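Local coordinates for protein polyketide synthase (Synechococcus sp., PDB 4GOX) that probably transfers a sulfonate group from PAPS to a polyketide-type intermediate, as the sulfotransferase domain of an olefin synthase, at residues 49-54 with 123-128; 148-153 with 228-233. All blocks are in the same frame, centred on the assembly; numbering follows the deposited sequence.

Contact 1: residues 49-54 with 123-128; sequences GLYSPP and RLLIDK
The Y51 ring presents its edge to 123-128 at two places: CD1 lies over one face of the R123 guanidinium, 3.5 Å from NH1, while CD2 meets L125 CD1 in the ring plane. With the two planes 59° apart, the guanidinium meets the rim of the ring without stacking on it. R123 CD rests near L50 O, and beyond it a bend at chi3 (-84°) swings the guanidinium to the ring. A water in the guanidinium plane is bonded to L50 O and, weakly, to R123 NH1. The short strand 50-51 runs parallel to 124-128, the outermost pair in the parallel sheet of a P-loop-type sulfotransferase fold: L124 N bonds to G49 O, Y51 N to L124 O and I126 N to Y51 O, at 2.8 to 3.0 Å. L50 lies alongside L124 on the other face, CD2 being 3.9 Å from L124 CB. Past S52, whose OG bonds to R41 O, the two chains part, and a second water joins P53 O, I126 O and K128 N. Y51 OH is held by D86 OD2. The chemistry implies an edge strand fixed by backbone bonds, with water continuing the pairing where direct bonding ends.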
ATOM      1  N   GLY A  49      12.235 -10.026  -9.058  1.00 59.35           N
ATOM      2  CA  GLY A  49      12.043 -10.908  -7.911  1.00 58.54           C
ATOM      3  C   GLY A  49      10.879 -10.541  -7.020  1.00 60.14           C
ATOM      4  O   GLY A  49      10.710 -11.136  -5.953  1.00 60.33           O
ATOM      5  N   LEU A  50      10.080  -9.542  -7.442  1.00 53.62           N
ATOM      6  CA  LEU A  50       8.924  -9.049  -6.687  1.00 50.11           C
ATOM      7  C   LEU A  50       7.726  -9.001  -7.599  1.00 54.61           C
ATOM      8  O   LEU A  50       7.869  -8.862  -8.815  1.00 56.35           O
ATOM      9  CB  LEU A  50       9.174  -7.611  -6.123  1.00 47.41           C
ATOM     10  CG  LEU A  50      10.473  -7.321  -5.363  1.00 51.44           C
ATOM     11  CD1 LEU A  50      10.575  -5.848  -5.012  1.00 50.10           C
ATOM     12  CD2 LEU A  50      10.556  -8.112  -4.077  1.00 54.67           C
ATOM     13  N   TYR A  51       6.547  -9.124  -7.020  1.00 49.42           N
ATOM     14  CA  TYR A  51       5.311  -8.972  -7.759  1.00 48.89           C
ATOM     15  C   TYR A  51       4.511  -7.896  -7.013  1.00 50.40           C
ATOM     16  O   TYR A  51       4.031  -8.136  -5.899  1.00 47.88           O
ATOM     17  CB  TYR A  51       4.542 -10.297  -7.910  1.00 50.88           C
ATOM     18  CG  TYR A  51       3.379 -10.099  -8.847  1.00 53.74           C
ATOM     19  CD1 TYR A  51       3.586  -9.745 -10.177  1.00 57.55           C
ATOM     20  CD2 TYR A  51       2.070 -10.171  -8.386  1.00 53.59           C
ATOM     21  CE1 TYR A  51       2.521  -9.474 -11.026  1.00 57.69           C
ATOM     22  CE2 TYR A  51       0.994  -9.907  -9.231  1.00 55.17           C
ATOM     23  CZ  TYR A  51       1.228  -9.578 -10.559  1.00 64.36           C
ATOM     24  OH  TYR A  51       0.199  -9.318 -11.428  1.00 69.76           O
ATOM     25  N   SER A  52       4.409  -6.696  -7.625  1.00 46.67           N
ATOM     26  CA  SER A  52       3.791  -5.505  -7.051  1.00 43.69           C
ATOM     27  C   SER A  52       2.610  -5.016  -7.900  1.00 48.40           C
ATOM     28  O   SER A  52       2.741  -4.038  -8.648  1.00 49.76           O
ATOM     29  CB  SER A  52       4.853  -4.424  -6.895  1.00 44.13           C
ATOM     30  OG  SER A  52       4.439  -3.408  -6.000  1.00 47.48           O
ATOM     31  N   PRO A  53       1.435  -5.666  -7.806  1.00 43.30           N
ATOM     32  CA  PRO A  53       0.318  -5.255  -8.666  1.00 43.75           C
ATOM     33  C   PRO A  53      -0.437  -4.030  -8.166  1.00 46.86           C
ATOM     34  O   PRO A  53      -0.195  -3.612  -7.037  1.00 45.41           O
ATOM     35  CB  PRO A  53      -0.596  -6.499  -8.638  1.00 46.18           C
ATOM     36  CG  PRO A  53      -0.371  -7.080  -7.284  1.00 48.61           C
ATOM     37  CD  PRO A  53       1.077  -6.849  -6.981  1.00 44.01           C
ATOM     38  N   PRO A  54      -1.431  -3.499  -8.933  1.00 45.33           N
ATOM     39  CA  PRO A  54      -2.291  -2.436  -8.376  1.00 43.63           C
ATOM     40  C   PRO A  54      -3.144  -3.010  -7.226  1.00 45.41           C
ATOM     41  O   PRO A  54      -3.272  -4.229  -7.116  1.00 44.77           O
ATOM     42  CB  PRO A  54      -3.169  -2.025  -9.561  1.00 47.43           C
ATOM     43  CG  PRO A  54      -3.118  -3.148 -10.510  1.00 53.67           C
ATOM     44  CD  PRO A  54      -1.854  -3.886 -10.300  1.00 48.73           C
ATOM     45  N   ARG A 123       8.586 -15.077  -6.912  1.00 65.03           N
ATOM     46  CA  ARG A 123       8.496 -13.641  -6.637  1.00 60.69           C
ATOM     47  C   ARG A 123       7.787 -13.320  -5.340  1.00 61.34           C
ATOM     48  O   ARG A 123       6.802 -13.967  -4.993  1.00 59.42           O
ATOM     49  CB  ARG A 123       7.857 -12.873  -7.811  1.00 57.65           C
ATOM     50  CG  ARG A 123       8.530 -13.147  -9.151  1.00 65.78           C
ATOM     51  CD  ARG A 123       8.037 -12.222 -10.230  1.00 69.91           C
ATOM     52  NE  ARG A 123       6.793 -12.682 -10.841  1.00 72.81           N
ATOM     53  CZ  ARG A 123       6.049 -11.936 -11.649  1.00 89.92           C
ATOM     54  NH1 ARG A 123       6.415 -10.687 -11.939  1.00 76.83           N
ATOM     55  NH2 ARG A 123       4.931 -12.424 -12.169  1.00 75.79           N
ATOM     56  N   LEU A 124       8.281 -12.298  -4.634  1.00 56.32           N
ATOM     57  CA  LEU A 124       7.671 -11.850  -3.396  1.00 52.01           C
ATOM     58  C   LEU A 124       6.511 -10.925  -3.710  1.00 51.14           C
ATOM     59  O   LEU A 124       6.703  -9.842  -4.255  1.00 49.19           O
ATOM     60  CB  LEU A 124       8.709 -11.179  -2.480  1.00 51.92           C
ATOM     61  CG  LEU A 124       8.158 -10.505  -1.206  1.00 54.09           C
ATOM     62  CD1 LEU A 124       7.673 -11.533  -0.206  1.00 54.31           C
ATOM     63  CD2 LEU A 124       9.192  -9.587  -0.585  1.00 56.00           C
ATOM     64  N   LEU A 125       5.302 -11.348  -3.322  1.00 47.39           N
ATOM     65  CA  LEU A 125       4.076 -10.606  -3.509  1.00 44.34           C
ATOM     66  C   LEU A 125       4.053  -9.409  -2.556  1.00 45.27           C
ATOM     67  O   LEU A 125       4.359  -9.529  -1.369  1.00 42.09           O
ATOM     68  CB  LEU A 125       2.860 -11.523  -3.291  1.00 44.52           C
ATOM     69  CG  LEU A 125       1.462 -10.861  -3.286  1.00 47.63           C
ATOM     70  CD1 LEU A 125       1.061 -10.418  -4.691  1.00 48.22           C
ATOM     71  CD2 LEU A 125       0.401 -11.827  -2.730  1.00 50.00           C
ATOM     72  N   ILE A 126       3.729  -8.250  -3.114  1.00 43.06           N
ATOM     73  CA  ILE A 126       3.636  -6.999  -2.394  1.00 41.36           C
ATOM     74  C   ILE A 126       2.197  -6.523  -2.523  1.00 42.49           C
ATOM     75  O   ILE A 126       1.740  -6.280  -3.641  1.00 42.56           O
ATOM     76  CB  ILE A 126       4.616  -5.902  -2.913  1.00 44.49           C
ATOM     77  CG1 ILE A 126       6.077  -6.401  -3.238  1.00 48.01           C
ATOM     78  CG2 ILE A 126       4.568  -4.636  -2.029  1.00 40.93           C
ATOM     79  CD1 ILE A 126       7.026  -6.758  -2.096  1.00 55.23           C
ATOM     80  N   ASP A 127       1.507  -6.356  -1.377  1.00 37.22           N
ATOM     81  CA  ASP A 127       0.154  -5.824  -1.348  1.00 35.85           C
ATOM     82  C   ASP A 127       0.262  -4.372  -0.890  1.00 40.13           C
ATOM     83  O   ASP A 127       0.494  -4.117   0.291  1.00 39.77           O
ATOM     84  CB  ASP A 127      -0.770  -6.641  -0.403  1.00 35.85           C
ATOM     85  CG  ASP A 127      -2.218  -6.154  -0.316  1.00 41.46           C
ATOM     86  OD1 ASP A 127      -3.052  -6.892   0.226  1.00 43.95           O
ATOM     87  OD2 ASP A 127      -2.509  -4.998  -0.769  1.00 38.40           O
ATOM     88  N   LYS A 128       0.096  -3.416  -1.820  1.00 36.13           N
ATOM     89  CA  LYS A 128       0.133  -2.000  -1.442  1.00 34.45           C
ATOM     90  C   LYS A 128      -1.283  -1.577  -1.108  1.00 35.81           C
ATOM     91  O   LYS A 128      -2.222  -1.891  -1.856  1.00 35.03           O
ATOM     92  CB  LYS A 128       0.659  -1.126  -2.616  1.00 35.89           C
ATOM     93  CG  LYS A 128       0.760   0.376  -2.268  1.00 38.31           C
ATOM     94  CD  LYS A 128      -0.493   1.210  -2.619  1.00 37.76           C
ATOM     95  CE  LYS A 128      -0.482   1.679  -4.068  1.00 36.91           C
ATOM     96  NZ  LYS A 128      -1.356   2.871  -4.279  1.00 41.76           N
TER
HETATM   97  O   HOH W   1       8.167  -7.872 -11.195  1.00 75.54           O
HETATM   98  O   HOH W   2       0.117  -4.443  -4.488  1.00 43.60           O

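Contact 2: residues 148-153 with 228-233; sequences QAKYIH and CDFLGV
Helix-on-sheet packing joins the C-terminal turn of helix 220-231 to strand 149-155, with F230 and L231 of the helix set against K150 and I152 of the strand. F230 and K150 carry the largest shares. CG of F230 stands anti to the backbone N (chi1 174°), sending the ring across to the strand, where K150 CD sits over one face, 4.2 Å from the ring centroid and 18° off the normal. This is a CH-pi contact displaced toward the rim. K150 CB touches the same side chain at CE2 (3.8 Å), so the lysine is applied through its aliphatic chain and runs past the ring in the opposite direction. Extended as far as CE, the chain sets K150 CE 3.4 Å from F230 O, and only NZ turns aside at chi4.

The strand belongs to the parallel sheet of a P-loop-type sulfotransferase fold, lying between strands 26-30 and 208-212, to which its backbone is bonded on either side. K150 and I152 both reach the helix, whereas the intervening Y151 points away from it and bonds through OH to S142 and E143. Y151 still contributes its backbone: O lies 3.8 Å from F230 CZ, approaching the ring obliquely.

I152 extends the apolar patch. Its CG1 is 3.9 Å from F230 CE2, and its CD1 is 4.1 Å from L231 CD2, the two aliphatic chains crossing at about a right angle. F230 also touches L209 of strand 208-212, and L231 touches A27 of strand 26-30, which spreads the helix end over three neighbouring strands. Directly after L231 a Schellman motif ends the helix: G232 takes a positive phi (81°), V233 N bonds back to C228 O (2.9 Å), and G232 N makes a weak bond to D229 O.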
ATOM      1  N   GLN A 148       5.215 -14.741   8.455  1.00 54.77           N
ATOM      2  CA  GLN A 148       6.338 -13.916   8.014  1.00 54.61           C
ATOM      3  C   GLN A 148       5.980 -12.676   7.191  1.00 55.96           C
ATOM      4  O   GLN A 148       6.754 -12.318   6.300  1.00 56.52           O
ATOM      5  CB  GLN A 148       7.328 -14.802   7.225  1.00 58.65           C
ATOM      6  CG  GLN A 148       8.208 -15.687   8.097  1.00 90.25           C
ATOM      7  CD  GLN A 148       9.481 -14.988   8.501  1.00119.70           C
ATOM      8  OE1 GLN A 148      10.517 -15.105   7.833  1.00119.33           O
ATOM      9  NE2 GLN A 148       9.438 -14.251   9.608  1.00111.39           N
ATOM     10  N   ALA A 149       4.857 -11.980   7.499  1.00 49.45           N
ATOM     11  CA  ALA A 149       4.520 -10.739   6.780  1.00 45.03           C
ATOM     12  C   ALA A 149       5.526  -9.636   7.110  1.00 46.75           C
ATOM     13  O   ALA A 149       5.923  -9.483   8.264  1.00 48.06           O
ATOM     14  CB  ALA A 149       3.117 -10.272   7.134  1.00 43.69           C
ATOM     15  N   LYS A 150       5.943  -8.887   6.096  1.00 42.31           N
ATOM     16  CA  LYS A 150       6.831  -7.726   6.264  1.00 42.09           C
ATOM     17  C   LYS A 150       6.043  -6.480   5.938  1.00 42.38           C
ATOM     18  O   LYS A 150       5.251  -6.482   4.997  1.00 42.15           O
ATOM     19  CB  LYS A 150       8.081  -7.808   5.382  1.00 43.70           C
ATOM     20  CG  LYS A 150       9.120  -8.783   5.910  1.00 49.88           C
ATOM     21  CD  LYS A 150      10.400  -8.669   5.080  1.00 56.50           C
ATOM     22  CE  LYS A 150      11.471  -9.637   5.521  1.00 70.55           C
ATOM     23  NZ  LYS A 150      11.266 -10.975   4.917  1.00 82.36           N
ATOM     24  N   TYR A 151       6.253  -5.422   6.707  1.00 36.77           N
ATOM     25  CA  TYR A 151       5.520  -4.181   6.502  1.00 34.37           C
ATOM     26  C   TYR A 151       6.426  -3.007   6.163  1.00 39.28           C
ATOM     27  O   TYR A 151       7.284  -2.634   6.966  1.00 39.38           O
ATOM     28  CB  TYR A 151       4.668  -3.848   7.749  1.00 33.87           C
ATOM     29  CG  TYR A 151       3.816  -5.009   8.202  1.00 35.15           C
ATOM     30  CD1 TYR A 151       2.653  -5.356   7.515  1.00 34.64           C
ATOM     31  CD2 TYR A 151       4.211  -5.813   9.264  1.00 38.19           C
ATOM     32  CE1 TYR A 151       1.885  -6.447   7.904  1.00 33.52           C
ATOM     33  CE2 TYR A 151       3.442  -6.901   9.668  1.00 40.37           C
ATOM     34  CZ  TYR A 151       2.293  -7.225   8.975  1.00 41.68           C
ATOM     35  OH  TYR A 151       1.541  -8.283   9.398  1.00 41.86           O
ATOM     36  N   ILE A 152       6.186  -2.389   4.998  1.00 36.27           N
ATOM     37  CA  ILE A 152       6.864  -1.159   4.582  1.00 35.71           C
ATOM     38  C   ILE A 152       5.892  -0.020   4.941  1.00 38.23           C
ATOM     39  O   ILE A 152       4.808   0.067   4.371  1.00 35.51           O
ATOM     40  CB  ILE A 152       7.191  -1.171   3.070  1.00 38.78           C
ATOM     41  CG1 ILE A 152       8.187  -2.302   2.728  1.00 40.57           C
ATOM     42  CG2 ILE A 152       7.750   0.213   2.636  1.00 38.57           C
ATOM     43  CD1 ILE A 152       8.257  -2.613   1.231  1.00 45.16           C
ATOM     44  N   HIS A 153       6.247   0.790   5.942  1.00 35.86           N
ATOM     45  CA  HIS A 153       5.432   1.915   6.372  1.00 33.19           C
ATOM     46  C   HIS A 153       5.954   3.160   5.645  1.00 37.62           C
ATOM     47  O   HIS A 153       6.983   3.718   6.023  1.00 37.83           O
ATOM     48  CB  HIS A 153       5.528   2.086   7.902  1.00 33.26           C
ATOM     49  CG  HIS A 153       4.743   3.236   8.481  1.00 34.80           C
ATOM     50  ND1 HIS A 153       4.823   3.550   9.832  1.00 37.04           N
ATOM     51  CD2 HIS A 153       3.825   4.048   7.901  1.00 33.91           C
ATOM     52  CE1 HIS A 153       4.002   4.571  10.006  1.00 36.04           C
ATOM     53  NE2 HIS A 153       3.390   4.909   8.867  1.00 34.79           N
ATOM     54  N   CYS A 228      15.179  -3.023  -0.581  1.00 48.94           N
ATOM     55  CA  CYS A 228      15.662  -4.283  -1.144  1.00 52.46           C
ATOM     56  C   CYS A 228      16.352  -5.148  -0.075  1.00 58.48           C
ATOM     57  O   CYS A 228      16.115  -6.363  -0.014  1.00 58.27           O
ATOM     58  CB  CYS A 228      16.585  -4.026  -2.337  1.00 54.99           C
ATOM     59  SG  CYS A 228      15.711  -3.527  -3.845  1.00 57.37           S
ATOM     60  N   ASP A 229      17.189  -4.510   0.773  1.00 56.53           N
ATOM     61  CA  ASP A 229      17.890  -5.181   1.869  1.00 59.38           C
ATOM     62  C   ASP A 229      16.871  -5.725   2.866  1.00 60.68           C
ATOM     63  O   ASP A 229      17.026  -6.849   3.353  1.00 62.68           O
ATOM     64  CB  ASP A 229      18.877  -4.223   2.566  1.00 62.79           C
ATOM     65  CG  ASP A 229      20.072  -3.775   1.725  1.00 74.86           C
ATOM     66  OD1 ASP A 229      20.398  -4.469   0.718  1.00 75.48           O
ATOM     67  OD2 ASP A 229      20.693  -2.750   2.079  1.00 81.96           O
ATOM     68  N   PHE A 230      15.808  -4.936   3.134  1.00 52.79           N
ATOM     69  CA  PHE A 230      14.724  -5.301   4.043  1.00 49.95           C
ATOM     70  C   PHE A 230      13.928  -6.504   3.517  1.00 53.43           C
ATOM     71  O   PHE A 230      13.672  -7.441   4.272  1.00 53.82           O
ATOM     72  CB  PHE A 230      13.808  -4.093   4.293  1.00 47.68           C
ATOM     73  CG  PHE A 230      12.563  -4.392   5.102  1.00 47.14           C
ATOM     74  CD1 PHE A 230      12.646  -4.662   6.466  1.00 50.99           C
ATOM     75  CD2 PHE A 230      11.304  -4.333   4.517  1.00 46.03           C
ATOM     76  CE1 PHE A 230      11.492  -4.924   7.215  1.00 50.85           C
ATOM     77  CE2 PHE A 230      10.152  -4.597   5.265  1.00 47.34           C
ATOM     78  CZ  PHE A 230      10.254  -4.898   6.605  1.00 46.73           C
ATOM     79  N   LEU A 231      13.581  -6.483   2.216  1.00 49.18           N
ATOM     80  CA  LEU A 231      12.830  -7.549   1.547  1.00 49.83           C
ATOM     81  C   LEU A 231      13.678  -8.788   1.194  1.00 59.31           C
ATOM     82  O   LEU A 231      13.115  -9.825   0.843  1.00 61.09           O
ATOM     83  CB  LEU A 231      12.138  -6.997   0.285  1.00 47.47           C
ATOM     84  CG  LEU A 231      11.112  -5.863   0.491  1.00 47.10           C
ATOM     85  CD1 LEU A 231      10.622  -5.331  -0.842  1.00 45.99           C
ATOM     86  CD2 LEU A 231       9.946  -6.304   1.367  1.00 44.95           C
ATOM     87  N   GLY A 232      15.007  -8.665   1.282  1.00 58.31           N
ATOM     88  CA  GLY A 232      15.941  -9.746   0.991  1.00 62.16           C
ATOM     89  C   GLY A 232      16.232  -9.962  -0.480  1.00 67.88           C
ATOM     90  O   GLY A 232      16.572 -11.076  -0.884  1.00 70.98           O
ATOM     91  N   VAL A 233      16.108  -8.908  -1.297  1.00 62.17           N
ATOM     92  CA  VAL A 233      16.418  -8.983  -2.732  1.00 63.15           C
ATOM     93  C   VAL A 233      17.603  -8.059  -3.060  1.00 68.86           C
ATOM     94  O   VAL A 233      17.965  -7.210  -2.242  1.00 68.28           O
ATOM     95  CB  VAL A 233      15.186  -8.724  -3.648  1.00 64.41           C
ATOM     96  CG1 VAL A 233      14.132  -9.818  -3.473  1.00 64.55           C
ATOM     97  CG2 VAL A 233      14.575  -7.332  -3.403  1.00 60.13           C
TER

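Both contacts are mainly buried, with a partly exposed residue or two at the margin (R123 in contact 1, K150 and F230 in contact 2), and both belong to the same parallel sheet. Contact 1 pairs the outermost strand 50-51 with 124-129 through backbone hydrogen bonds and water; contact 2 lays helix 220-231 on the inner strand 149-155 mainly through apolar and CH-pi packing, without hydrogen bonds between the segments. They meet on the sheet face that carries L50, L124 and I126. There L124 CD2 lies 3.9 Å from L231 CD2, L50 CD1 and I126 CD1 pack on L231 CD1, and L50 CD2 reaches V233 CG1. The helix end, with V233 just beyond it, thus touches strands from 50-51 across to 208-212.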